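Local coordinates for protein molinate hydrolase (Gulosibacter molinativorax, PDB 4WGX) that probably hydrolyses carbon-nitrogen bonds other than peptide bonds, as a metal-dependent member of the amidohydrolase superfamily named for the herbicide molinate, at residues K209-D214 with L249-S254. Residues are numbered along the deposited sequence; the frame is centred on the assembly and turned at random.
Sequences KIAVTD and LTHTTS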
ATOM      1  N   LYS A 209     -18.962  23.121 -14.964  1.00 29.30           N
ATOM      2  CA  LYS A 209     -17.927  22.269 -15.535  1.00 22.43           C
ATOM      3  C   LYS A 209     -18.297  20.803 -15.433  1.00 21.85           C
ATOM      4  O   LYS A 209     -18.603  20.290 -14.359  1.00 22.59           O
ATOM      5  CB  LYS A 209     -16.576  22.488 -14.867  1.00 24.36           C
ATOM      6  CG  LYS A 209     -15.460  21.908 -15.703  1.00 28.62           C
ATOM      7  CD  LYS A 209     -14.094  22.456 -15.359  1.00 28.08           C
ATOM      8  CE  LYS A 209     -13.446  21.730 -14.210  1.00 30.44           C
ATOM      9  NZ  LYS A 209     -11.982  21.912 -14.266  1.00 30.54           N
ATOM     10  N   ILE A 210     -18.249  20.144 -16.576  1.00 22.32           N
ATOM     11  CA  ILE A 210     -18.576  18.735 -16.685  1.00 27.63           C
ATOM     12  C   ILE A 210     -17.310  17.898 -16.916  1.00 23.88           C
ATOM     13  O   ILE A 210     -16.457  18.250 -17.726  1.00 20.13           O
ATOM     14  CB  ILE A 210     -19.579  18.503 -17.826  1.00 29.51           C
ATOM     15  CG1 ILE A 210     -20.892  19.215 -17.499  1.00 29.32           C
ATOM     16  CG2 ILE A 210     -19.819  17.028 -18.038  1.00 30.19           C
ATOM     17  CD1 ILE A 210     -21.892  19.228 -18.616  1.00 43.01           C
ATOM     18  N   ALA A 211     -17.193  16.803 -16.171  1.00 23.15           N
ATOM     19  CA  ALA A 211     -16.112  15.849 -16.375  1.00 22.53           C
ATOM     20  C   ALA A 211     -16.428  14.974 -17.571  1.00 19.67           C
ATOM     21  O   ALA A 211     -17.008  13.919 -17.410  1.00 26.42           O
ATOM     22  CB  ALA A 211     -15.912  14.995 -15.140  1.00 21.67           C
ATOM     23  N   VAL A 212     -16.064  15.415 -18.768  1.00 20.67           N
ATOM     24  CA  VAL A 212     -16.332  14.639 -19.969  1.00 21.20           C
ATOM     25  C   VAL A 212     -15.553  13.333 -19.886  1.00 24.19           C
ATOM     26  O   VAL A 212     -16.083  12.258 -20.151  1.00 22.42           O
ATOM     27  CB  VAL A 212     -15.953  15.402 -21.247  1.00 21.76           C
ATOM     28  CG1 VAL A 212     -16.110  14.522 -22.470  1.00 24.49           C
ATOM     29  CG2 VAL A 212     -16.800  16.646 -21.391  1.00 24.10           C
ATOM     30  N   THR A 213     -14.292  13.448 -19.505  1.00 21.61           N
ATOM     31  CA  THR A 213     -13.467  12.287 -19.254  1.00 23.98           C
ATOM     32  C   THR A 213     -13.182  12.136 -17.769  1.00 21.34           C
ATOM     33  O   THR A 213     -13.608  12.938 -16.945  1.00 23.56           O
ATOM     34  CB  THR A 213     -12.150  12.358 -20.023  1.00 23.00           C
ATOM     35  OG1 THR A 213     -11.413  13.500 -19.594  1.00 26.51           O
ATOM     36  CG2 THR A 213     -12.404  12.454 -21.508  1.00 20.35           C
ATOM     37  N   ASP A 214     -12.460  11.080 -17.443  1.00 20.69           N
ATOM     38  CA  ASP A 214     -12.162  10.732 -16.071  1.00 22.33           C
ATOM     39  C   ASP A 214     -11.153  11.663 -15.436  1.00 19.40           C
ATOM     40  O   ASP A 214     -10.501  12.459 -16.092  1.00 20.69           O
ATOM     41  CB  ASP A 214     -11.617   9.311 -16.009  1.00 26.94           C
ATOM     42  CG  ASP A 214     -10.263   9.211 -16.637  1.00 26.11           C
ATOM     43  OD1 ASP A 214     -10.200   9.144 -17.875  1.00 20.44           O
ATOM     44  OD2 ASP A 214      -9.270   9.267 -15.891  1.00 27.72           O
ATOM     45  N   LEU A 249     -18.298  24.605 -19.220  1.00 23.70           N
ATOM     46  CA  LEU A 249     -16.893  24.210 -19.200  1.00 23.12           C
ATOM     47  C   LEU A 249     -16.790  22.697 -19.313  1.00 24.04           C
ATOM     48  O   LEU A 249     -17.700  21.977 -18.919  1.00 24.98           O
ATOM     49  CB  LEU A 249     -16.186  24.688 -17.929  1.00 24.99           C
ATOM     50  CG  LEU A 249     -15.562  26.080 -17.982  1.00 20.94           C
ATOM     51  CD1 LEU A 249     -16.630  27.142 -18.211  1.00 22.85           C
ATOM     52  CD2 LEU A 249     -14.771  26.367 -16.714  1.00 20.99           C
ATOM     53  N   THR A 250     -15.679  22.231 -19.864  1.00 24.42           N
ATOM     54  CA  THR A 250     -15.395  20.807 -19.915  1.00 31.50           C
ATOM     55  C   THR A 250     -14.037  20.476 -19.313  1.00 30.34           C
ATOM     56  O   THR A 250     -13.105  21.278 -19.346  1.00 23.21           O
ATOM     57  CB  THR A 250     -15.434  20.271 -21.353  1.00 25.35           C
ATOM     58  OG1 THR A 250     -14.485  20.975 -22.159  1.00 28.01           O
ATOM     59  CG2 THR A 250     -16.814  20.421 -21.946  1.00 24.57           C
ATOM     60  N   HIS A 251     -13.967  19.287 -18.731  1.00 24.15           N
ATOM     61  CA  HIS A 251     -12.710  18.656 -18.362  1.00 26.20           C
ATOM     62  C   HIS A 251     -12.483  17.488 -19.317  1.00 22.77           C
ATOM     63  O   HIS A 251     -13.297  16.589 -19.388  1.00 22.39           O
ATOM     64  CB  HIS A 251     -12.756  18.195 -16.905  1.00 24.94           C
ATOM     65  CG  HIS A 251     -11.721  17.179 -16.543  1.00 30.11           C
ATOM     66  ND1 HIS A 251     -10.468  17.520 -16.080  1.00 29.66           N
ATOM     67  CD2 HIS A 251     -11.760  15.825 -16.546  1.00 32.74           C
ATOM     68  CE1 HIS A 251      -9.783  16.425 -15.819  1.00 31.58           C
ATOM     69  NE2 HIS A 251     -10.542  15.383 -16.094  1.00 30.30           N
ATOM     70  N   THR A 252     -11.382  17.526 -20.058  1.00 21.73           N
ATOM     71  CA  THR A 252     -11.024  16.468 -20.989  1.00 28.64           C
ATOM     72  C   THR A 252      -9.564  16.083 -20.844  1.00 21.69           C
ATOM     73  O   THR A 252      -8.735  16.911 -20.507  1.00 29.79           O
ATOM     74  CB  THR A 252     -11.286  16.872 -22.468  1.00 29.42           C
ATOM     75  OG1 THR A 252     -10.512  18.022 -22.818  1.00 23.66           O
ATOM     76  CG2 THR A 252     -12.739  17.157 -22.697  1.00 19.46           C
ATOM     77  N   THR A 253      -9.265  14.822 -21.134  1.00 23.49           N
ATOM     78  CA  THR A 253      -7.922  14.265 -20.981  1.00 26.05           C
ATOM     79  C   THR A 253      -7.601  13.286 -22.104  1.00 23.79           C
ATOM     80  O   THR A 253      -6.688  12.488 -21.981  1.00 25.19           O
ATOM     81  CB  THR A 253      -7.752  13.533 -19.632  1.00 30.28           C
ATOM     82  OG1 THR A 253      -8.708  12.474 -19.533  1.00 29.63           O
ATOM     83  CG2 THR A 253      -7.935  14.487 -18.465  1.00 31.00           C
ATOM     84  N   SER A 254      -8.369  13.341 -23.189  1.00 24.27           N
ATOM     85  CA  SER A 254      -8.126  12.511 -24.368  1.00 25.66           C
ATOM     86  C   SER A 254      -8.497  13.275 -25.631  1.00 26.90           C
ATOM     87  O   SER A 254      -9.231  14.255 -25.577  1.00 24.30           O
ATOM     88  CB  SER A 254      -8.915  11.202 -24.302  1.00 24.62           C
ATOM     89  OG  SER A 254     -10.301  11.423 -24.405  1.00 29.85           O
TER
HETATM   90  O   HOH W   1     -10.194  20.290 -15.437  1.00 38.42           O
HETATM   91  O   HOH W   2      -7.812  10.678 -17.867  1.00 32.82           O
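Two neighbouring parallel strands of the amidohydrolase barrel pair here through I210, L249 and H251, their C-terminal ends carrying H251, a zinc ligand of this protein although no metal is bound to it here. The axes of strand segments 209-211 and 249-251 come within 4.4 Å and diverge by 25°. I210 N donates to L249 O at 3.0 Å, and H251 N returns a bond to I210 O at 2.9 Å, the alternation expected of parallel pairing. Beyond the strands, H251 O accepts from T213 N at 3.3 Å in a nearly straight bond (169°) and only weakly from V212 N.

A chi1 of 162° swings the H251 ring away from its own backbone N and along 209-214, where NE2 donates to D214 O at 2.9 Å. That oxygen lies in the ring plane, although NE2 sits well above the carbonyl plane. At the other edge, ND1 meets a water 2.9 Å away that also accepts from K209 NZ, so both ring nitrogens have partners that fix the ring's rotation. A leucine in place of H251 would probably leave D214 O and this water without their ring partners and take away a side chain that binds zinc in this protein.

On the same face, K209 CG packs on L249 CB at 3.6 Å; on the opposite face, that of I210 and T250, T250 CG2 lies beside CG2 of V212 from the loop. Further on, the hydroxyls T213 OG1 and T253 OG1 share a hydrogen bond of 2.9 Å, tying the loops together before S254 caps helix 255-263 through G257. The ring of H271, also a zinc ligand in this protein, meets that of H251 nearly at a right angle, consistent with the metal site at the C-terminal strand ends of a TIM barrel.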